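Local coordinates for protein (S)-imine reductase (PDB 4OQY) that reduces imines with S selectivity, probably taking hydride from NADPH, at residues B[16-21]-B[150-155]; B[68-73]-B[98-103]; B[111-116]-B[139-144]; B[132-137]-B[166-171]; B[183-188]-B[256-261]. One frame throughout, in Å; residues are numbered along the deposited sequence.

Contact 1: residues B[16-21]-B[150-155]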
# COMPACT_ATOMS: atom_id res chain seq x y z
N GLN B 16 0.78 16.88 23.49
CA GLN B 16 1.86 16.65 24.47
C GLN B 16 3.22 16.76 23.80
O GLN B 16 4.07 17.48 24.28
CB GLN B 16 1.81 15.25 25.11
CG GLN B 16 0.57 14.89 25.91
CD GLN B 16 0.62 15.25 27.38
OE1 GLN B 16 1.69 15.38 28.00
NE2 GLN B 16 -0.57 15.38 27.96
N ALA B 17 3.39 16.05 22.68
CA ALA B 17 4.64 16.04 21.92
C ALA B 17 5.03 17.43 21.44
O ALA B 17 6.20 17.82 21.46
CB ALA B 17 4.50 15.09 20.72
N MET B 18 4.03 18.19 21.00
CA MET B 18 4.29 19.53 20.49
C MET B 18 4.77 20.46 21.61
O MET B 18 5.73 21.22 21.43
CB MET B 18 3.02 20.11 19.83
CG MET B 18 2.68 19.41 18.53
SD MET B 18 1.10 19.96 17.82
CE MET B 18 1.07 18.86 16.43
N VAL B 19 4.09 20.40 22.75
CA VAL B 19 4.46 21.24 23.88
C VAL B 19 5.90 20.88 24.30
O VAL B 19 6.73 21.77 24.44
CB VAL B 19 3.47 21.12 25.07
CG1 VAL B 19 3.99 21.88 26.27
CG2 VAL B 19 2.08 21.64 24.68
N ASN B 20 6.18 19.58 24.45
CA ASN B 20 7.52 19.13 24.89
C ASN B 20 8.59 19.61 23.95
O ASN B 20 9.64 20.07 24.37
CB ASN B 20 7.59 17.60 25.00
CG ASN B 20 6.95 17.07 26.27
OD1 ASN B 20 6.10 16.18 26.23
ND2 ASN B 20 7.37 17.60 27.41
N THR B 21 8.29 19.52 22.66
CA THR B 21 9.21 19.97 21.64
C THR B 21 9.44 21.49 21.68
O THR B 21 10.59 21.97 21.55
CB THR B 21 8.74 19.51 20.26
OG1 THR B 21 8.79 18.08 20.21
CG2 THR B 21 9.63 20.08 19.18
N LYS B 150 8.31 25.70 12.44
CA LYS B 150 9.43 24.82 12.08
C LYS B 150 10.04 24.08 13.25
O LYS B 150 10.82 23.14 13.05
CB LYS B 150 10.55 25.61 11.44
CG LYS B 150 10.41 25.86 9.96
CD LYS B 150 11.49 26.91 9.59
CE LYS B 150 12.53 27.11 10.70
NZ LYS B 150 13.58 28.14 10.44
N VAL B 151 9.76 24.55 14.45
CA VAL B 151 10.32 23.87 15.61
C VAL B 151 9.66 22.49 15.72
O VAL B 151 10.29 21.52 16.11
CB VAL B 151 10.12 24.71 16.89
CG1 VAL B 151 10.56 23.93 18.10
CG2 VAL B 151 10.91 26.02 16.80
N LEU B 152 8.39 22.39 15.32
CA LEU B 152 7.71 21.10 15.42
C LEU B 152 8.15 20.12 14.34
O LEU B 152 8.37 18.92 14.60
CB LEU B 152 6.18 21.32 15.36
CG LEU B 152 5.60 22.22 16.46
CD1 LEU B 152 4.09 22.35 16.29
CD2 LEU B 152 5.92 21.69 17.84
N THR B 153 8.19 20.61 13.11
CA THR B 153 8.46 19.79 11.94
C THR B 153 8.95 20.77 10.86
O THR B 153 8.75 21.97 10.99
CB THR B 153 7.18 19.08 11.38
OG1 THR B 153 6.24 20.05 10.86
CG2 THR B 153 6.45 18.20 12.41
N ASN B 154 9.51 20.27 9.78
CA ASN B 154 9.60 21.07 8.57
C ASN B 154 8.16 21.57 8.24
O ASN B 154 7.17 20.87 8.51
CB ASN B 154 10.21 20.24 7.42
CG ASN B 154 10.19 20.95 6.05
OD1 ASN B 154 11.18 21.56 5.65
ND2 ASN B 154 9.07 20.86 5.32
N ALA B 155 8.07 22.79 7.71
CA ALA B 155 6.79 23.44 7.42
C ALA B 155 6.70 23.61 5.92
O ALA B 155 7.43 24.40 5.34
CB ALA B 155 6.75 24.78 8.12
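The flat groups at this contact are the backbone carbonyls of Met18 and Val151, met by methyls of Leu152 and Thr21. Leu152 CD2 comes within 3.6 Å of Met18 O, and Thr21 CG2 within 3.5 Å of Val151 O. The helix concerned, 13-24, follows the glycine-rich turn of the Rossmann fold; the other partner is the turn leading into strand 154-157.

Leu152 and Met18 cross at about a right angle. Both methyls of the leucine share the thioether arm, CD2 lying 3.9 Å from Met18 CB while CD1 is 4.0 Å from Met18 CG. Beyond CG the methionine runs extended, which keeps its sulfur alongside the leucine, Met18 SD being 4.1 Å from Leu152 CD1. The Met18 side chain also lies about 3 Å, between nearest atoms, from that of Met14, a residue of the NADPH site. Thr21 meets Val151 differently: the two side chains slide past each other in opposite directions. With its chi1 at -65°, Thr21 points CG2 away from its own N and out to the turn. Phe22 of the same helix also packs against Val151 and Leu152. No hydrogen bond crosses the contact, which closes with Thr21 CG2 at 4.1 Å from Val151 CG1.

Contact 2: residues B[68-73]-B[98-103]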
# COMPACT_ATOMS: atom_id res chain seq x y z
N THR B 68 -9.23 16.43 17.95
CA THR B 68 -9.59 15.24 17.18
C THR B 68 -10.18 15.58 15.80
O THR B 68 -9.91 14.88 14.82
CB THR B 68 -10.55 14.32 17.96
OG1 THR B 68 -10.06 14.15 19.29
CG2 THR B 68 -10.60 12.94 17.31
N ASP B 69 -10.98 16.63 15.72
CA ASP B 69 -11.61 17.03 14.47
C ASP B 69 -12.18 18.44 14.59
O ASP B 69 -12.08 19.04 15.64
CB ASP B 69 -12.71 16.03 14.05
CG ASP B 69 -13.81 15.87 15.08
OD1 ASP B 69 -14.06 16.78 15.90
OD2 ASP B 69 -14.46 14.81 15.06
N TYR B 70 -12.77 18.98 13.52
CA TYR B 70 -13.25 20.35 13.59
C TYR B 70 -14.42 20.55 14.52
O TYR B 70 -14.56 21.61 15.08
CB TYR B 70 -13.54 20.90 12.19
CG TYR B 70 -12.28 21.37 11.50
CD1 TYR B 70 -11.03 20.74 11.73
CD2 TYR B 70 -12.31 22.43 10.63
CE1 TYR B 70 -9.89 21.18 11.09
CE2 TYR B 70 -11.16 22.88 10.00
CZ TYR B 70 -9.96 22.25 10.21
OH TYR B 70 -8.85 22.74 9.55
N ASP B 71 -15.23 19.52 14.74
CA ASP B 71 -16.26 19.59 15.77
C ASP B 71 -15.71 19.93 17.14
O ASP B 71 -16.30 20.73 17.86
CB ASP B 71 -17.04 18.26 15.90
CG ASP B 71 -18.05 18.03 14.76
OD1 ASP B 71 -18.47 18.96 14.04
OD2 ASP B 71 -18.44 16.87 14.61
N ALA B 72 -14.57 19.31 17.49
CA ALA B 72 -13.88 19.59 18.75
C ALA B 72 -13.33 21.01 18.79
O ALA B 72 -13.40 21.69 19.81
CB ALA B 72 -12.73 18.61 18.93
N VAL B 73 -12.80 21.45 17.66
CA VAL B 73 -12.36 22.81 17.49
C VAL B 73 -13.49 23.83 17.75
O VAL B 73 -13.33 24.75 18.54
CB VAL B 73 -11.79 23.02 16.08
CG1 VAL B 73 -11.53 24.50 15.80
CG2 VAL B 73 -10.51 22.22 15.90
N ASP B 98 -13.09 20.80 2.69
CA ASP B 98 -14.22 21.72 2.78
C ASP B 98 -14.45 22.24 4.19
O ASP B 98 -14.81 23.39 4.35
CB ASP B 98 -15.50 21.10 2.21
CG ASP B 98 -15.48 21.05 0.69
OD1 ASP B 98 -14.55 21.61 0.06
OD2 ASP B 98 -16.41 20.43 0.12
N LYS B 99 -14.22 21.41 5.22
CA LYS B 99 -14.26 21.92 6.60
C LYS B 99 -13.19 22.97 6.86
O LYS B 99 -13.45 23.96 7.54
CB LYS B 99 -14.15 20.79 7.63
CG LYS B 99 -15.40 19.92 7.71
CD LYS B 99 -16.49 20.57 8.55
CE LYS B 99 -17.36 19.56 9.28
NZ LYS B 99 -17.73 18.37 8.46
N ALA B 100 -11.98 22.75 6.35
CA ALA B 100 -10.88 23.72 6.48
C ALA B 100 -11.27 25.07 5.84
O ALA B 100 -11.01 26.14 6.41
CB ALA B 100 -9.61 23.17 5.84
N ARG B 101 -11.89 25.01 4.67
CA ARG B 101 -12.29 26.22 3.96
C ARG B 101 -13.32 26.98 4.78
O ARG B 101 -13.24 28.20 4.92
CB ARG B 101 -12.84 25.87 2.58
CG ARG B 101 -11.75 25.44 1.62
CD ARG B 101 -12.28 24.73 0.40
NE ARG B 101 -11.18 24.33 -0.48
CZ ARG B 101 -11.10 23.19 -1.16
NH1 ARG B 101 -12.04 22.26 -1.10
NH2 ARG B 101 -10.03 22.97 -1.92
N GLU B 102 -14.27 26.25 5.35
CA GLU B 102 -15.31 26.84 6.17
C GLU B 102 -14.71 27.46 7.43
O GLU B 102 -15.08 28.55 7.86
CB GLU B 102 -16.36 25.78 6.50
CG GLU B 102 -17.40 26.12 7.56
CD GLU B 102 -18.36 24.95 7.79
OE1 GLU B 102 -17.94 23.92 8.37
OE2 GLU B 102 -19.54 25.07 7.38
N ALA B 103 -13.77 26.74 8.05
CA ALA B 103 -13.15 27.23 9.27
C ALA B 103 -12.36 28.51 9.05
O ALA B 103 -12.40 29.40 9.90
CB ALA B 103 -12.29 26.15 9.88
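With chi1 at -80°, Tyr70 swings its ring off the first turn of helix 70-77 and lays it along Lys99, Ala100 and Ala103; chi2 of 32° then turns the CD2-CE2 side to them. Lys99 has a similar first torsion, but its chain bends at each later bond, and CB, not the ammonium group, is what meets the ring. The two helices are neighbours in the Rossmann fold, following strands 62-65 and 88-91, and a single aromatic side chain fills most of the joint between them.

The ring meets the second helix obliquely. Tyr70 CE2 approaches the methyl of Ala103, CB, to 3.5 Å, and the same carbon lies 3.5 Å from Lys99 O. That carbonyl is already engaged in the helix, where it accepts from Ala103 N at 2.8 Å. A third contact of Tyr70 CE2 is with Ala100 CA at 3.6 Å, so the small alanines let the ring come close to the backbone. At the far end of the ring, Tyr70 OH is 3.8 Å from Ala100 CB. Tyr70 also touches His114 and Asn91 of the adjoining strands.

The start of the tyrosine's own helix is held by Asp69, its N-cap, next to Thr68 of the NADPH site. Asp69 OD1 accepts from Ala72 N at 3.0 Å, and Tyr70 N is hydrogen-bonded to Asp95. On helix 97-109, Arg101 pairs with Asp98 and also reaches Asp161 of its own chain and Asn193 of the second subunit; the Arg101 NH1 to Asp98 OD1 salt bridge measures 2.8 Å, with the oxygen in the guanidinium plane.

Contact 3: residues B[111-116]-B[139-144]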
# COMPACT_ATOMS: atom_id res chain seq x y z
N GLY B 111 -12.16 37.85 13.32
CA GLY B 111 -10.96 38.66 13.37
C GLY B 111 -9.67 37.88 13.52
O GLY B 111 -8.68 38.46 13.93
N ALA B 112 -9.69 36.58 13.22
CA ALA B 112 -8.51 35.71 13.33
C ALA B 112 -8.14 35.20 11.95
O ALA B 112 -8.99 35.15 11.05
CB ALA B 112 -8.79 34.53 14.26
N LYS B 113 -6.87 34.86 11.79
CA LYS B 113 -6.31 34.22 10.59
C LYS B 113 -6.21 32.73 10.85
O LYS B 113 -6.00 32.31 11.98
CB LYS B 113 -4.90 34.73 10.34
CG LYS B 113 -4.77 36.24 10.30
CD LYS B 113 -5.44 36.78 9.07
CE LYS B 113 -5.23 38.27 8.94
NZ LYS B 113 -5.88 38.69 7.67
N HIS B 114 -6.31 31.93 9.80
CA HIS B 114 -6.33 30.49 9.95
C HIS B 114 -5.30 29.87 9.05
O HIS B 114 -5.31 30.12 7.85
CB HIS B 114 -7.68 29.99 9.56
CG HIS B 114 -7.87 28.52 9.70
ND1 HIS B 114 -7.61 27.63 8.69
CD2 HIS B 114 -8.42 27.80 10.70
CE1 HIS B 114 -7.94 26.41 9.07
NE2 HIS B 114 -8.44 26.49 10.29
N LEU B 115 -4.41 29.08 9.64
CA LEU B 115 -3.46 28.23 8.92
C LEU B 115 -3.87 26.78 9.11
O LEU B 115 -4.01 26.30 10.24
CB LEU B 115 -2.02 28.39 9.43
CG LEU B 115 -1.31 29.74 9.21
CD1 LEU B 115 0.05 29.75 9.89
CD2 LEU B 115 -1.17 30.09 7.73
N THR B 116 -4.02 26.10 7.99
CA THR B 116 -4.32 24.68 8.00
C THR B 116 -3.00 23.90 8.02
O THR B 116 -2.12 24.10 7.16
CB THR B 116 -5.13 24.28 6.76
OG1 THR B 116 -6.26 25.15 6.61
CG2 THR B 116 -5.63 22.84 6.89
N LYS B 139 -0.19 33.53 2.83
CA LYS B 139 1.25 33.39 2.79
C LYS B 139 1.92 34.34 3.78
O LYS B 139 2.86 33.94 4.45
CB LYS B 139 1.81 33.56 1.38
CG LYS B 139 3.33 33.39 1.24
CD LYS B 139 3.83 32.08 1.86
CE LYS B 139 5.19 31.53 1.42
NZ LYS B 139 6.12 32.59 0.94
N ASP B 140 1.43 35.58 3.89
CA ASP B 140 2.08 36.54 4.79
C ASP B 140 2.00 36.07 6.24
O ASP B 140 2.97 36.16 7.00
CB ASP B 140 1.51 37.96 4.61
CG ASP B 140 0.03 38.06 4.92
OD1 ASP B 140 -0.70 37.04 4.83
OD2 ASP B 140 -0.41 39.18 5.26
N VAL B 141 0.86 35.49 6.60
CA VAL B 141 0.68 34.92 7.92
C VAL B 141 1.60 33.71 8.12
O VAL B 141 2.22 33.57 9.17
CB VAL B 141 -0.80 34.49 8.14
CG1 VAL B 141 -0.97 33.83 9.50
CG2 VAL B 141 -1.76 35.67 7.97
N PHE B 142 1.70 32.84 7.12
CA PHE B 142 2.59 31.70 7.21
C PHE B 142 4.02 32.16 7.43
O PHE B 142 4.67 31.66 8.33
CB PHE B 142 2.52 30.80 5.97
CG PHE B 142 3.54 29.69 5.98
CD1 PHE B 142 3.30 28.53 6.70
CD2 PHE B 142 4.76 29.83 5.31
CE1 PHE B 142 4.24 27.51 6.72
CE2 PHE B 142 5.70 28.82 5.33
CZ PHE B 142 5.44 27.65 6.04
N ASP B 143 4.51 33.11 6.64
CA ASP B 143 5.91 33.55 6.77
C ASP B 143 6.21 34.16 8.13
O ASP B 143 7.28 33.94 8.68
CB ASP B 143 6.29 34.55 5.68
CG ASP B 143 6.22 33.97 4.30
OD1 ASP B 143 6.36 32.74 4.14
OD2 ASP B 143 6.00 34.74 3.36
N ALA B 144 5.25 34.90 8.67
CA ALA B 144 5.38 35.51 10.00
C ALA B 144 5.56 34.48 11.13
O ALA B 144 6.24 34.77 12.11
CB ALA B 144 4.18 36.41 10.27
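Lys113 and Leu115, on one face of strand 113-119, pack against Val141 and Phe142 of helix 139-149, a strand-to-helix layer in the NADP-binding domain. Val141 faces the strand and spreads its two methyls between its neighbours. Its CG2 lies 3.8 Å from Lys113 CG, and its CG1 is 4.1 Å from Leu115 CG. The valine slides past the leucine in the opposite direction, whereas the lysine crosses it at a slant. Because Lys113 bends at chi2 (-69°), its methylene chain runs over Val141 CG2 before the amine leaves; Lys113 NZ ends 6.0 Å from Asp140 OD2, near but not in contact.

Helix 139-149 links the adjacent parallel strands 132-136 and 154-157, making a beta-alpha-beta crossover, and its 139-144 part crosses the 113-116 part of the strand at -75°. Leu115 reaches the next residue of the helix with CD2, which comes within 4.0 Å of Phe142 N and 4.1 Å of Phe142 CB. The phenylalanine ring itself meets that of Tyr157, and the side chain touches Ala155, both on strand 154-157, so one residue joins two strands. Val141 also touches Val88 of the adjacent strand 88-91. On the helix itself, Lys139 NZ forms a salt bridge with Asp143.

Contact 4: residues B[132-137]-B[166-171]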
# COMPACT_ATOMS: atom_id res chain seq x y z
N SER B 132 7.61 16.30 8.75
CA SER B 132 7.06 17.41 7.98
C SER B 132 5.55 17.55 8.19
O SER B 132 4.89 16.61 8.62
CB SER B 132 7.42 17.25 6.50
OG SER B 132 7.14 18.44 5.79
N THR B 133 5.07 18.78 7.97
CA THR B 133 3.68 19.15 8.06
C THR B 133 3.34 19.98 6.83
O THR B 133 4.07 20.92 6.47
CB THR B 133 3.39 19.97 9.35
OG1 THR B 133 3.67 19.17 10.50
CG2 THR B 133 1.93 20.46 9.42
N TYR B 134 2.24 19.64 6.18
CA TYR B 134 1.65 20.48 5.12
C TYR B 134 0.99 21.71 5.72
O TYR B 134 0.25 21.59 6.69
CB TYR B 134 0.58 19.71 4.37
CG TYR B 134 1.02 18.39 3.79
CD1 TYR B 134 1.88 18.35 2.71
CD2 TYR B 134 0.54 17.20 4.29
CE1 TYR B 134 2.26 17.15 2.16
CE2 TYR B 134 0.94 15.98 3.76
CZ TYR B 134 1.79 15.97 2.69
OH TYR B 134 2.20 14.80 2.13
N TYR B 135 1.21 22.88 5.11
CA TYR B 135 0.56 24.11 5.56
C TYR B 135 -0.10 24.80 4.39
O TYR B 135 0.42 24.76 3.27
CB TYR B 135 1.55 25.07 6.22
CG TYR B 135 1.89 24.67 7.63
CD1 TYR B 135 1.00 24.88 8.67
CD2 TYR B 135 3.11 24.03 7.91
CE1 TYR B 135 1.32 24.48 9.96
CE2 TYR B 135 3.41 23.62 9.18
CZ TYR B 135 2.53 23.85 10.21
OH TYR B 135 2.87 23.43 11.48
N SER B 136 -1.27 25.39 4.64
CA SER B 136 -1.92 26.24 3.66
C SER B 136 -2.70 27.34 4.37
O SER B 136 -3.08 27.22 5.53
CB SER B 136 -2.79 25.44 2.68
OG SER B 136 -3.93 24.84 3.28
N GLY B 137 -2.94 28.42 3.63
CA GLY B 137 -3.50 29.63 4.21
C GLY B 137 -2.76 30.86 3.72
O GLY B 137 -1.93 30.78 2.81
N ALA B 166 -5.17 20.29 4.00
CA ALA B 166 -6.05 19.21 4.39
C ALA B 166 -6.16 18.17 3.28
O ALA B 166 -6.24 16.99 3.57
CB ALA B 166 -7.42 19.72 4.81
N MET B 167 -6.13 18.61 2.03
CA MET B 167 -6.22 17.70 0.89
C MET B 167 -5.00 16.80 0.88
O MET B 167 -5.12 15.59 0.73
CB MET B 167 -6.35 18.48 -0.44
CG MET B 167 -6.49 17.64 -1.71
SD MET B 167 -4.94 17.09 -2.45
CE MET B 167 -4.27 18.61 -3.07
N TYR B 168 -3.82 17.39 1.04
CA TYR B 168 -2.61 16.58 1.03
C TYR B 168 -2.62 15.56 2.16
O TYR B 168 -2.24 14.42 1.96
CB TYR B 168 -1.37 17.44 1.17
CG TYR B 168 -0.91 18.15 -0.07
CD1 TYR B 168 -1.56 19.29 -0.53
CD2 TYR B 168 0.21 17.70 -0.77
CE1 TYR B 168 -1.11 19.97 -1.66
CE2 TYR B 168 0.65 18.36 -1.90
CZ TYR B 168 0.01 19.50 -2.33
OH TYR B 168 0.48 20.15 -3.45
N TYR B 169 -3.06 15.99 3.34
CA TYR B 169 -3.16 15.08 4.48
C TYR B 169 -4.12 13.93 4.20
O TYR B 169 -3.79 12.78 4.43
CB TYR B 169 -3.58 15.79 5.77
CG TYR B 169 -3.69 14.86 6.96
CD1 TYR B 169 -2.57 14.48 7.67
CD2 TYR B 169 -4.93 14.36 7.35
CE1 TYR B 169 -2.67 13.61 8.74
CE2 TYR B 169 -5.03 13.50 8.42
CZ TYR B 169 -3.89 13.13 9.11
OH TYR B 169 -3.99 12.28 10.17
N GLN B 170 -5.31 14.24 3.69
CA GLN B 170 -6.26 13.19 3.39
C GLN B 170 -5.77 12.29 2.26
O GLN B 170 -6.13 11.13 2.22
CB GLN B 170 -7.65 13.78 3.07
CG GLN B 170 -8.30 14.62 4.18
CD GLN B 170 -8.46 13.88 5.51
OE1 GLN B 170 -8.54 14.51 6.57
NE2 GLN B 170 -8.49 12.57 5.46
N ALA B 171 -4.96 12.82 1.34
CA ALA B 171 -4.34 11.97 0.30
C ALA B 171 -3.40 10.97 0.96
O ALA B 171 -3.41 9.79 0.64
CB ALA B 171 -3.61 12.81 -0.73
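While Tyr134 and Tyr168 carry the packing, the polar atom gripped by more than one group is Ser136 OG, hydrogen-bonded to Ala165 N and to Asp161 O. It ties strand 132-136 to the beginning of helix 163-192, about one turn ahead of the aromatic pair. The Tyr168 hydroxyl has its own partner in Arg158.

The main contact is a CH-pi interaction. Tyr168 CB sits 3.5 Å from the centroid of the Tyr134 ring, only 3° off the ring normal, so that the methylene hangs over the centre of one face, with all six ring carbons at nearly equal distance. The two side chains cross at about a right angle. Their rings, 5.1 Å apart between centroids with planes at 37°, are oblique to each other. The nearest carbons are Tyr134 CE1 and Tyr168 CD2 at 3.6 Å. Elsewhere on the ring, Tyr134 CD2 lies 3.9 Å from Tyr169 N. With CG anti to its own N (chi1 180°), Tyr169 has its ring placed near Ser94 of the NADPH site, about 4 Å between the nearest atoms of the two side chains.

In the fold, the pair sets the long helix 163-192 against the sheet face that carries Tyr134 and Ser136. Tyr135, on the other face, packs on Ala155 of strand 154-157. Helix 197-207 of the second subunit packs here too: Tyr203 of that subunit meets the Tyr168 ring edge-to-face, and its Met207 lies on Tyr134 of the strand.

Contact 5: residues B[183-188]-B[256-261]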
# COMPACT_ATOMS: atom_id res chain seq x y z
N TYR B 183 -2.70 -5.11 3.78
CA TYR B 183 -1.77 -5.83 4.64
C TYR B 183 -2.55 -6.81 5.51
O TYR B 183 -2.32 -8.01 5.47
CB TYR B 183 -1.04 -4.79 5.47
CG TYR B 183 -0.11 -5.28 6.50
CD1 TYR B 183 1.16 -5.64 6.15
CD2 TYR B 183 -0.47 -5.33 7.85
CE1 TYR B 183 2.08 -6.05 7.09
CE2 TYR B 183 0.45 -5.75 8.81
CZ TYR B 183 1.72 -6.12 8.41
OH TYR B 183 2.68 -6.55 9.30
N TYR B 184 -3.56 -6.31 6.20
CA TYR B 184 -4.45 -7.20 6.96
C TYR B 184 -5.16 -8.27 6.12
O TYR B 184 -5.36 -9.40 6.59
CB TYR B 184 -5.48 -6.39 7.74
CG TYR B 184 -4.88 -5.53 8.82
CD1 TYR B 184 -3.73 -5.93 9.52
CD2 TYR B 184 -5.46 -4.33 9.17
CE1 TYR B 184 -3.17 -5.12 10.51
CE2 TYR B 184 -4.92 -3.54 10.15
CZ TYR B 184 -3.78 -3.94 10.81
OH TYR B 184 -3.30 -3.12 11.80
N GLN B 185 -5.54 -7.92 4.89
CA GLN B 185 -6.21 -8.82 3.97
C GLN B 185 -5.32 -10.02 3.69
O GLN B 185 -5.77 -11.15 3.65
CB GLN B 185 -6.58 -8.07 2.67
CG GLN B 185 -7.35 -8.86 1.63
CD GLN B 185 -8.84 -9.02 1.95
OE1 GLN B 185 -9.48 -8.10 2.44
NE2 GLN B 185 -9.37 -10.19 1.68
N THR B 186 -4.03 -9.75 3.51
CA THR B 186 -3.07 -10.78 3.25
C THR B 186 -2.91 -11.72 4.45
O THR B 186 -2.73 -12.93 4.29
CB THR B 186 -1.73 -10.08 2.93
OG1 THR B 186 -1.73 -9.64 1.56
CG2 THR B 186 -0.60 -10.94 3.19
N LEU B 187 -2.98 -11.16 5.65
CA LEU B 187 -2.80 -11.98 6.85
C LEU B 187 -4.04 -12.87 7.02
O LEU B 187 -3.93 -14.04 7.39
CB LEU B 187 -2.55 -11.10 8.07
CG LEU B 187 -1.25 -10.26 8.08
CD1 LEU B 187 -1.17 -9.42 9.35
CD2 LEU B 187 0.01 -11.12 7.94
N ALA B 188 -5.21 -12.33 6.69
CA ALA B 188 -6.43 -13.11 6.67
C ALA B 188 -6.33 -14.25 5.66
O ALA B 188 -6.61 -15.40 5.98
CB ALA B 188 -7.63 -12.22 6.34
N VAL B 256 -14.44 -7.62 0.08
CA VAL B 256 -14.84 -6.22 -0.10
C VAL B 256 -13.72 -5.44 -0.78
O VAL B 256 -13.91 -4.74 -1.80
CB VAL B 256 -15.26 -5.56 1.24
CG1 VAL B 256 -15.43 -4.06 1.09
CG2 VAL B 256 -16.56 -6.18 1.75
N LEU B 257 -12.52 -5.60 -0.25
CA LEU B 257 -11.40 -4.88 -0.79
C LEU B 257 -10.92 -5.36 -2.18
O LEU B 257 -10.85 -4.57 -3.12
CB LEU B 257 -10.26 -4.88 0.23
CG LEU B 257 -9.06 -4.03 -0.15
CD1 LEU B 257 -9.44 -2.55 -0.21
CD2 LEU B 257 -7.95 -4.27 0.86
N PRO B 258 -10.58 -6.65 -2.33
CA PRO B 258 -10.21 -7.06 -3.69
C PRO B 258 -11.36 -6.89 -4.72
O PRO B 258 -11.09 -6.68 -5.89
CB PRO B 258 -9.82 -8.52 -3.55
CG PRO B 258 -10.33 -8.97 -2.23
CD PRO B 258 -10.54 -7.76 -1.37
N ALA B 259 -12.62 -6.97 -4.30
CA ALA B 259 -13.69 -6.74 -5.27
C ALA B 259 -13.68 -5.31 -5.75
O ALA B 259 -13.92 -5.05 -6.94
CB ALA B 259 -15.05 -7.14 -4.70
N ALA B 260 -13.38 -4.37 -4.85
CA ALA B 260 -13.33 -2.96 -5.22
C ALA B 260 -12.19 -2.69 -6.16
O ALA B 260 -12.32 -1.93 -7.10
CB ALA B 260 -13.23 -2.08 -3.98
N VAL B 261 -11.02 -3.30 -5.91
CA VAL B 261 -9.93 -3.18 -6.84
C VAL B 261 -10.29 -3.73 -8.23
O VAL B 261 -9.99 -3.11 -9.25
CB VAL B 261 -8.69 -3.92 -6.27
CG1 VAL B 261 -7.60 -3.99 -7.32
CG2 VAL B 261 -8.24 -3.24 -4.99
O HOH W 1 -12.06 -7.28 1.95
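Gln185 projects from helix 163-192 straight at the first turn of helix 256-270, where Leu257 and Pro258 receive it in different ways. The glutamine and the proline come from opposite directions: Gln185 CD lies 3.9 Å from Pro258 CD, and that ring carbon is nearly as close to both amide heteroatoms. Leu257 instead slides past the glutamine in the opposite direction, with its CB 4.0 Å from Gln185 OE1. The glutamine's chain leaves CG opposite its N (chi1 -177°) and then bends at chi2 (78°), which carries the amide across to the neighbouring helix.

No direct hydrogen bond joins the two segments; one water does so instead. It donates to Gln185 OE1 at 2.8 Å and accepts from Leu257 N, also at 2.8 Å. The water thereby serves a backbone N-H of the first helical turn, while the other end of the glutamine amide, NE2, is hydrogen-bonded to Ser254 O just ahead of that helix. Both polar ends of a buried side chain are thus satisfied, and the two bonds together should fix the rotation of the amide group.

His248 of helix 234-251 touches Gln185 and Pro258 together, and Leu285 of the second subunit also packs on the glutamine. This is helix-to-helix packing within the all-helical C-terminal domain of the 6-phosphogluconate dehydrogenase type, built round one long helix, here with a water-bridged glutamine between the partners.

Contacts 1, 3 and 4 meet in the sheet of the NADP-binding domain. Strands 113-119 and 132-136 are joined where Thr116 N lies 2.9 Å from Ser136 O, and strands 132-136 and 154-157 where Asn154 O lies 3.0 Å from Thr133 N. Phe142 of contact 3 packs on Tyr135 of contact 4. Contact 2 reaches the group through His114 and through Ala100 CB, 4.2 Å from Ala166 CB. Contact 2 holds Thr68 of the NADPH site and contacts 1 and 4 adjoin site residues, whereas contacts 3 and 5 lie away. Contact 5 stands apart from contact 4, about 28 Å between centres, though both use helix 163-192; contacts 2, 4 and 5 all touch the second subunit.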